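Local coordinates for protein peptide chain release factor subunit 1 (Aeropyrum pernix, PDB 3AGK) that probably directs the termination of translation at the stop codons UAA, UAG and UGA, promoting release of the finished peptide, at residues G144-E149 with N208-L213; V222-P227 with Q232-G237; E251-A256 with K264-K269. All coordinates share one frame; numbering follows the deposited sequence.

Contact 1. Residues G144-E149 with N208-L213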
loop_
_atom_site.group_PDB
_atom_site.type_symbol
_atom_site.label_atom_id
_atom_site.label_comp_id
_atom_site.label_asym_id
_atom_site.label_seq_id
_atom_site.Cartn_x
_atom_site.Cartn_y
_atom_site.Cartn_z
ATOM N N GLY A 144 -8.041 -4.959 7.643
ATOM C CA GLY A 144 -8.646 -5.932 6.746
ATOM C C GLY A 144 -10.156 -5.821 6.869
ATOM O O GLY A 144 -10.682 -5.485 7.920
ATOM N N ILE A 145 -10.862 -6.061 5.778
ATOM C CA ILE A 145 -12.320 -6.027 5.791
ATOM C C ILE A 145 -12.855 -7.271 5.079
ATOM O O ILE A 145 -12.404 -7.605 3.969
ATOM C CB ILE A 145 -12.861 -4.773 5.096
ATOM C CG1 ILE A 145 -12.141 -3.533 5.627
ATOM C CG2 ILE A 145 -14.404 -4.661 5.265
ATOM C CD1 ILE A 145 -11.929 -2.495 4.576
ATOM N N ILE A 146 -13.783 -7.958 5.741
ATOM C CA ILE A 146 -14.492 -9.098 5.161
ATOM C C ILE A 146 -15.988 -8.776 5.165
ATOM O O ILE A 146 -16.579 -8.577 6.221
ATOM C CB ILE A 146 -14.225 -10.414 5.939
ATOM C CG1 ILE A 146 -12.722 -10.685 6.028
ATOM C CG2 ILE A 146 -14.915 -11.595 5.265
ATOM C CD1 ILE A 146 -12.307 -11.614 7.171
ATOM N N ILE A 147 -16.569 -8.669 3.969
ATOM C CA ILE A 147 -18.018 -8.577 3.786
ATOM C C ILE A 147 -18.555 -9.976 3.497
ATOM O O ILE A 147 -18.092 -10.644 2.570
ATOM C CB ILE A 147 -18.396 -7.624 2.627
ATOM C CG1 ILE A 147 -17.758 -6.245 2.835
ATOM C CG2 ILE A 147 -19.912 -7.485 2.513
ATOM C CD1 ILE A 147 -17.912 -5.356 1.637
ATOM N N VAL A 148 -19.502 -10.428 4.308
ATOM C CA VAL A 148 -19.968 -11.803 4.207
ATOM C C VAL A 148 -21.458 -11.868 3.965
ATOM O O VAL A 148 -22.241 -11.187 4.634
ATOM C CB VAL A 148 -19.728 -12.622 5.494
ATOM C CG1 VAL A 148 -19.898 -14.114 5.177
ATOM C CG2 VAL A 148 -18.364 -12.356 6.075
ATOM N N GLU A 149 -21.832 -12.707 3.013
ATOM C CA GLU A 149 -23.208 -13.117 2.821
ATOM C C GLU A 149 -23.185 -14.631 2.714
ATOM O O GLU A 149 -22.134 -15.227 2.476
ATOM C CB GLU A 149 -23.774 -12.545 1.525
ATOM C CG GLU A 149 -24.235 -11.120 1.632
ATOM C CD GLU A 149 -24.890 -10.630 0.355
ATOM O OE1 GLU A 149 -26.094 -10.913 0.157
ATOM O OE2 GLU A 149 -24.203 -9.958 -0.442
ATOM N N ASN A 208 -5.488 -16.538 4.071
ATOM C CA ASN A 208 -4.332 -16.506 3.179
ATOM C C ASN A 208 -3.905 -15.076 2.845
ATOM O O ASN A 208 -2.713 -14.786 2.705
ATOM C CB ASN A 208 -4.616 -17.268 1.891
ATOM C CG ASN A 208 -4.658 -18.771 2.101
ATOM O OD1 ASN A 208 -5.173 -19.496 1.259
ATOM N ND2 ASN A 208 -4.120 -19.245 3.233
ATOM N N LEU A 209 -4.886 -14.191 2.713
ATOM C CA LEU A 209 -4.608 -12.799 2.363
ATOM C C LEU A 209 -4.179 -11.936 3.549
ATOM O O LEU A 209 -3.322 -11.073 3.408
ATOM C CB LEU A 209 -5.822 -12.178 1.677
ATOM C CG LEU A 209 -6.111 -12.771 0.295
ATOM C CD1 LEU A 209 -7.515 -12.431 -0.134
ATOM C CD2 LEU A 209 -5.079 -12.280 -0.732
ATOM N N LEU A 210 -4.765 -12.174 4.718
ATOM C CA LEU A 210 -4.637 -11.222 5.825
ATOM C C LEU A 210 -3.640 -11.646 6.910
ATOM O O LEU A 210 -2.959 -10.800 7.501
ATOM C CB LEU A 210 -6.016 -10.930 6.444
ATOM C CG LEU A 210 -6.882 -9.736 5.993
ATOM C CD1 LEU A 210 -6.361 -8.992 4.756
ATOM C CD2 LEU A 210 -8.370 -10.100 5.849
ATOM N N VAL A 211 -3.540 -12.945 7.165
ATOM C CA VAL A 211 -2.647 -13.438 8.220
ATOM C C VAL A 211 -1.161 -13.055 8.051
ATOM O O VAL A 211 -0.499 -12.717 9.024
ATOM C CB VAL A 211 -2.794 -14.964 8.430
ATOM C CG1 VAL A 211 -1.595 -15.529 9.229
ATOM C CG2 VAL A 211 -4.137 -15.284 9.102
ATOM N N PRO A 212 -0.622 -13.123 6.824
ATOM C CA PRO A 212 0.774 -12.679 6.690
ATOM C C PRO A 212 0.935 -11.214 7.108
ATOM O O PRO A 212 1.895 -10.860 7.794
ATOM C CB PRO A 212 1.049 -12.831 5.196
ATOM C CG PRO A 212 0.081 -13.883 4.741
ATOM C CD PRO A 212 -1.157 -13.669 5.565
ATOM N N LEU A 213 -0.011 -10.376 6.696
ATOM C CA LEU A 213 -0.027 -8.979 7.095
ATOM C C LEU A 213 -0.051 -8.849 8.616
ATOM O O LEU A 213 0.668 -8.027 9.186
ATOM C CB LEU A 213 -1.227 -8.271 6.473
ATOM C CG LEU A 213 -1.013 -7.684 5.074
ATOM C CD1 LEU A 213 -0.209 -8.620 4.182
ATOM C CD2 LEU A 213 -2.339 -7.320 4.418
#

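Contact 2. Residues V222-P227 with Q232-G237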
loop_
_atom_site.group_PDB
_atom_site.type_symbol
_atom_site.label_atom_id
_atom_site.label_comp_id
_atom_site.label_asym_id
_atom_site.label_seq_id
_atom_site.Cartn_x
_atom_site.Cartn_y
_atom_site.Cartn_z
ATOM N N VAL A 222 -9.466 -6.149 11.859
ATOM C CA VAL A 222 -10.308 -6.685 10.790
ATOM C C VAL A 222 -11.737 -6.289 11.053
ATOM O O VAL A 222 -12.249 -6.461 12.159
ATOM C CB VAL A 222 -10.216 -8.223 10.697
ATOM C CG1 VAL A 222 -11.162 -8.772 9.594
ATOM C CG2 VAL A 222 -8.762 -8.643 10.451
ATOM N N ILE A 223 -12.377 -5.717 10.049
ATOM C CA ILE A 223 -13.791 -5.419 10.154
ATOM C C ILE A 223 -14.542 -6.536 9.452
ATOM O O ILE A 223 -14.225 -6.893 8.302
ATOM C CB ILE A 223 -14.127 -4.085 9.473
ATOM C CG1 ILE A 223 -13.479 -2.919 10.230
ATOM C CG2 ILE A 223 -15.642 -3.893 9.397
ATOM C CD1 ILE A 223 -13.464 -1.617 9.436
ATOM N N VAL A 224 -15.523 -7.108 10.133
ATOM C CA VAL A 224 -16.425 -8.027 9.444
ATOM C C VAL A 224 -17.771 -7.315 9.278
ATOM O O VAL A 224 -18.329 -6.808 10.242
ATOM C CB VAL A 224 -16.585 -9.407 10.170
ATOM C CG1 VAL A 224 -17.601 -10.302 9.428
ATOM C CG2 VAL A 224 -15.248 -10.099 10.284
ATOM N N ALA A 225 -18.259 -7.259 8.041
ATOM C CA ALA A 225 -19.511 -6.575 7.715
ATOM C C ALA A 225 -20.376 -7.446 6.817
ATOM O O ALA A 225 -19.944 -8.485 6.349
ATOM C CB ALA A 225 -19.231 -5.261 7.017
ATOM N N GLY A 226 -21.589 -6.989 6.557
ATOM C CA GLY A 226 -22.464 -7.691 5.645
ATOM C C GLY A 226 -23.910 -7.431 6.000
ATOM O O GLY A 226 -24.214 -6.874 7.063
ATOM N N PRO A 227 -24.821 -7.822 5.111
ATOM C CA PRO A 227 -26.239 -7.679 5.450
ATOM C C PRO A 227 -26.742 -8.878 6.252
ATOM O O PRO A 227 -26.240 -9.996 6.090
ATOM C CB PRO A 227 -26.905 -7.624 4.079
ATOM C CG PRO A 227 -26.012 -8.466 3.208
ATOM C CD PRO A 227 -24.610 -8.248 3.713
ATOM N N GLN A 232 -22.517 -12.720 11.607
ATOM C CA GLN A 232 -22.508 -13.239 12.974
ATOM C C GLN A 232 -22.170 -14.739 12.960
ATOM O O GLN A 232 -21.330 -15.211 13.740
ATOM C CB GLN A 232 -23.865 -13.021 13.667
ATOM C CG GLN A 232 -24.264 -11.550 13.856
ATOM C CD GLN A 232 -25.327 -11.358 14.934
ATOM O OE1 GLN A 232 -25.625 -12.287 15.689
ATOM N NE2 GLN A 232 -25.901 -10.148 15.012
ATOM N N GLU A 233 -22.818 -15.479 12.060
ATOM C CA GLU A 233 -22.538 -16.901 11.904
ATOM C C GLU A 233 -21.075 -17.096 11.513
ATOM O O GLU A 233 -20.370 -17.929 12.085
ATOM C CB GLU A 233 -23.494 -17.535 10.873
ATOM C CG GLU A 233 -24.978 -17.452 11.299
ATOM C CD GLU A 233 -25.983 -18.026 10.276
ATOM O OE1 GLU A 233 -25.669 -18.130 9.068
ATOM O OE2 GLU A 233 -27.112 -18.355 10.699
ATOM N N PHE A 234 -20.607 -16.297 10.567
ATOM C CA PHE A 234 -19.236 -16.426 10.075
ATOM C C PHE A 234 -18.222 -16.238 11.197
ATOM O O PHE A 234 -17.227 -16.962 11.284
ATOM C CB PHE A 234 -18.973 -15.387 8.981
ATOM C CG PHE A 234 -17.579 -15.424 8.442
ATOM C CD1 PHE A 234 -17.186 -16.435 7.560
ATOM C CD2 PHE A 234 -16.660 -14.447 8.804
ATOM C CE1 PHE A 234 -15.893 -16.480 7.047
ATOM C CE2 PHE A 234 -15.375 -14.475 8.300
ATOM C CZ PHE A 234 -14.986 -15.498 7.416
ATOM N N VAL A 235 -18.476 -15.249 12.049
ATOM C CA VAL A 235 -17.552 -14.936 13.124
ATOM C C VAL A 235 -17.602 -15.958 14.258
ATOM O O VAL A 235 -16.585 -16.302 14.854
ATOM C CB VAL A 235 -17.777 -13.496 13.660
ATOM C CG1 VAL A 235 -17.218 -13.359 15.030
ATOM C CG2 VAL A 235 -17.107 -12.505 12.728
ATOM N N GLU A 236 -18.779 -16.478 14.541
ATOM C CA GLU A 236 -18.894 -17.450 15.624
ATOM C C GLU A 236 -18.307 -18.832 15.297
ATOM O O GLU A 236 -17.937 -19.577 16.200
ATOM C CB GLU A 236 -20.348 -17.577 16.054
ATOM C CG GLU A 236 -20.907 -16.297 16.640
ATOM C CD GLU A 236 -22.371 -16.430 17.013
ATOM O OE1 GLU A 236 -23.050 -17.326 16.454
ATOM O OE2 GLU A 236 -22.839 -15.640 17.861
ATOM N N GLY A 237 -18.231 -19.172 14.013
ATOM C CA GLY A 237 -17.682 -20.447 13.587
ATOM C C GLY A 237 -16.161 -20.434 13.547
ATOM O O GLY A 237 -15.537 -19.489 14.026
#

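Contact 3. Residues E251-A256 with K264-K269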
loop_
_atom_site.group_PDB
_atom_site.type_symbol
_atom_site.label_atom_id
_atom_site.label_comp_id
_atom_site.label_asym_id
_atom_site.label_seq_id
_atom_site.Cartn_x
_atom_site.Cartn_y
_atom_site.Cartn_z
ATOM N N GLU A 251 -17.343 -4.713 17.005
ATOM C CA GLU A 251 -18.712 -4.597 16.517
ATOM C C GLU A 251 -18.805 -5.010 15.051
ATOM O O GLU A 251 -17.994 -4.592 14.224
ATOM C CB GLU A 251 -19.188 -3.146 16.674
ATOM C CG GLU A 251 -20.689 -2.967 16.815
ATOM C CD GLU A 251 -21.135 -2.814 18.262
ATOM O OE1 GLU A 251 -20.517 -3.439 19.152
ATOM O OE2 GLU A 251 -22.112 -2.071 18.505
ATOM N N LEU A 252 -19.800 -5.831 14.739
ATOM C CA LEU A 252 -20.057 -6.237 13.371
ATOM C C LEU A 252 -20.787 -5.106 12.680
ATOM O O LEU A 252 -21.627 -4.455 13.294
ATOM C CB LEU A 252 -20.929 -7.494 13.349
ATOM C CG LEU A 252 -20.334 -8.732 14.019
ATOM C CD1 LEU A 252 -21.237 -9.924 13.820
ATOM C CD2 LEU A 252 -18.950 -9.031 13.472
ATOM N N VAL A 253 -20.499 -4.891 11.399
ATOM C CA VAL A 253 -21.055 -3.734 10.694
ATOM C C VAL A 253 -22.085 -4.118 9.644
ATOM O O VAL A 253 -21.795 -4.921 8.765
ATOM C CB VAL A 253 -19.937 -2.924 9.998
ATOM C CG1 VAL A 253 -20.527 -1.794 9.173
ATOM C CG2 VAL A 253 -18.927 -2.412 11.029
ATOM N N ASP A 254 -23.280 -3.534 9.742
ATOM C CA ASP A 254 -24.351 -3.770 8.779
ATOM C C ASP A 254 -24.123 -2.976 7.517
ATOM O O ASP A 254 -24.027 -1.754 7.535
ATOM C CB ASP A 254 -25.714 -3.424 9.377
ATOM C CG ASP A 254 -26.033 -4.272 10.583
ATOM O OD1 ASP A 254 -26.360 -5.470 10.385
ATOM O OD2 ASP A 254 -25.926 -3.754 11.721
ATOM N N VAL A 255 -24.037 -3.690 6.412
ATOM C CA VAL A 255 -23.718 -3.092 5.137
ATOM C C VAL A 255 -24.549 -3.829 4.101
ATOM O O VAL A 255 -24.779 -5.027 4.225
ATOM C CB VAL A 255 -22.214 -3.266 4.889
ATOM C CG1 VAL A 255 -21.914 -3.562 3.468
ATOM C CG2 VAL A 255 -21.451 -2.055 5.403
ATOM N N ALA A 256 -25.002 -3.110 3.086
ATOM C CA ALA A 256 -25.919 -3.649 2.101
ATOM C C ALA A 256 -25.236 -4.209 0.858
ATOM O O ALA A 256 -25.791 -5.070 0.178
ATOM C CB ALA A 256 -26.948 -2.579 1.696
ATOM N N LYS A 264 -16.354 0.415 1.192
ATOM C CA LYS A 264 -16.455 1.819 1.584
ATOM C C LYS A 264 -17.476 1.967 2.695
ATOM O O LYS A 264 -17.195 2.589 3.724
ATOM C CB LYS A 264 -16.844 2.705 0.395
ATOM C CG LYS A 264 -17.018 4.205 0.746
ATOM C CD LYS A 264 -17.305 5.004 -0.518
ATOM C CE LYS A 264 -17.253 6.485 -0.290
ATOM N NZ LYS A 264 -17.244 7.212 -1.602
ATOM N N GLU A 265 -18.659 1.386 2.494
ATOM C CA GLU A 265 -19.726 1.480 3.485
ATOM C C GLU A 265 -19.298 0.938 4.857
ATOM O O GLU A 265 -19.580 1.547 5.889
ATOM C CB GLU A 265 -21.012 0.793 3.017
ATOM C CG GLU A 265 -22.097 0.820 4.105
ATOM C CD GLU A 265 -23.496 0.443 3.619
ATOM O OE1 GLU A 265 -23.623 -0.374 2.675
ATOM O OE2 GLU A 265 -24.472 0.969 4.211
ATOM N N ALA A 266 -18.596 -0.189 4.867
ATOM C CA ALA A 266 -18.149 -0.784 6.122
ATOM C C ALA A 266 -17.139 0.112 6.839
ATOM O O ALA A 266 -17.171 0.266 8.064
ATOM C CB ALA A 266 -17.552 -2.134 5.872
ATOM N N VAL A 267 -16.224 0.683 6.066
ATOM C CA VAL A 267 -15.231 1.585 6.621
ATOM C C VAL A 267 -15.878 2.869 7.173
ATOM O O VAL A 267 -15.560 3.314 8.275
ATOM C CB VAL A 267 -14.111 1.885 5.582
ATOM C CG1 VAL A 267 -13.153 2.951 6.102
ATOM C CG2 VAL A 267 -13.349 0.586 5.250
ATOM N N MET A 268 -16.796 3.457 6.418
ATOM C CA MET A 268 -17.475 4.638 6.917
ATOM C C MET A 268 -18.259 4.335 8.191
ATOM O O MET A 268 -18.408 5.200 9.037
ATOM C CB MET A 268 -18.396 5.261 5.861
ATOM C CG MET A 268 -17.672 5.696 4.588
ATOM S SD MET A 268 -16.317 6.876 4.876
ATOM C CE MET A 268 -17.180 8.301 5.582
ATOM N N LYS A 269 -18.772 3.117 8.333
ATOM C CA LYS A 269 -19.662 2.834 9.457
ATOM C C LYS A 269 -18.931 2.277 10.654
ATOM O O LYS A 269 -19.491 2.221 11.745
ATOM C CB LYS A 269 -20.792 1.896 9.045
ATOM C CG LYS A 269 -21.834 2.576 8.205
ATOM C CD LYS A 269 -22.904 1.618 7.742
ATOM C CE LYS A 269 -23.859 1.250 8.858
ATOM N NZ LYS A 269 -25.163 0.791 8.279
#

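Contact 1. Residues G144-E149 with N208-L213
Leu-210 carries the whole contact from the helix, laying its branched end against Gly-144 and Ile-146 of the strand. Followed from Asn-208, the helix first packs Leu-209 on Ile-155 of the neighbouring strand 152-159, and Leu-210 then points at segment 144-149. Gly-144 has no side chain, and at this point the two backbones approach to 6.7 Å between the CA atoms of Gly-144 and Leu-210. Leu-210 CG sits 4.3 Å from Gly-144 CA. Farther out, Leu-210 CD2 meets Ile-146 CG1 at 4.4 Å, a loose apolar touch. Leu-210 holds an unusual second torsion (chi2 8°) that nearly eclipses CD1 with CA and sends CD2 outward to the isoleucine. The setting is the alpha/beta sandwich of the middle domain of the eRF1 family, in which helix 188-215 covers one face of a mixed sheet; Ile-145 faces the other way, onto helix 259-269. After Leu-210, Val-211 touches Asp-241 in a loop. Pro-212, which has no N-H to offer the preceding turn, marks a kink where the N of Leu-213 also lacks its helical bond. Leu-213 lies against Leu-157 and Leu-219, on the two strands flanking 142-149.

Contact 2. Residues V222-P227 with Q232-G237
Val-224 and Val-235 mark the closest approach of two backbones, a strand and the short helix that follows it, with 7.9 Å between their CA atoms. No hydrogen bond crosses. The helix supports itself through bonds such as Glu-236 N to Gln-232 O, and Gly-237 is where the chain leaves helical geometry. At the other end, Gly-226 adopts an extended conformation with positive phi as the strand gives way to Pro-227.

The side chains form a small apolar wedge. Val-235 CG2 comes up to the fork of Val-224, 3.9 Å from its CG2 and 4.0 Å from its CG1. With Val-224 CG1 anti to the backbone N (chi1 177°), both methyls of the fork meet that one Val-235 methyl. Val-224 CG1 also approaches Phe-234 CD2 at 4.3 Å, obliquely to the ring.

The helix belongs to a beta-alpha-beta connection between the parallel strands 219-226 and 253-254. Phe-234 extends the apolar layer to Val-148 on strand 142-149 and Val-202 on helix 188-215, while Leu-248 adds a further cover to Val-224.

Contact 3. Residues E251-A256 with K264-K269
The ammonium of Lys-269 donates to the backbone carbonyl of Asp-254, with 2.9 Å between Lys-269 NZ and Asp-254 O. The donor is tilted from the carbonyl plane, and the lysine chain passes close beside the same oxygen, Lys-269 CE lying 3.3 Å from Asp-254 O. A bend about CG-CD (chi3 75°) in an otherwise extended chain helps bring the ammonium there. The carboxylate of Asp-254 is not the partner: Asp-254 OD1 makes a salt bridge with Lys-231, although the opposite charges of Asp-254 and Lys-269 may still favour each other at longer range.

One helical turn earlier, Glu-265 reaches back to the chain beyond the strand. Its CG is anti to the backbone N and the rest of the side chain is extended, which carries Glu-265 OE1 to 3.1 Å from Ala-256 N. The bond is nearly straight at hydrogen (166°), yet the N-H arrives from above the carboxylate, 49° out of its plane. Each polar link thus pairs a helix side chain with a backbone group of segment 251-256.

Apolar contacts accompany the two polar links. Val-253 CG1 rests 3.7 Å from Lys-269 CB, so the base of the lysine packs while its tip bonds. Val-255 CG2 covers the helix backbone, 3.5 Å from Ala-266 N and 3.9 Å from Ala-266 CB. Val-255 and Glu-265 meet head-on, Val-255 CG2 pressing to 3.2 Å from Glu-265 CG, a tight fit.

The contact joins the short, weakly bonded edge strand 253-254 to helix 259-269, which follows it and covers the face of the sheet away from helix 188-215. Ala-266 also meets Ala-225 on strand 219-226, and Met-268 packs on Val-283 of helix 277-294, so the helix lies between the sheet and that next helix.

How the contacts relate
All three contacts set a helix against one mixed sheet, and their chemistry follows position. Contacts 1 and 2 are buried, small and wholly apolar; they use neighbouring strands, joined by bonds such as Gly-144 O to Ile-223 N, and helices on the same face. Contact 3 lies on the other face at the sheet's edge, is only partly buried, covers more surface, and adds two hydrogen bonds to its apolar layer. Strand 219-226 links it to contact 2 through backbone pairing of Val-224 with Val-253. Strand 142-149 serves both faces, with Ile-146 on the side of helix 188-215 and Ile-145 against Ala-266 and Val-267 on the other.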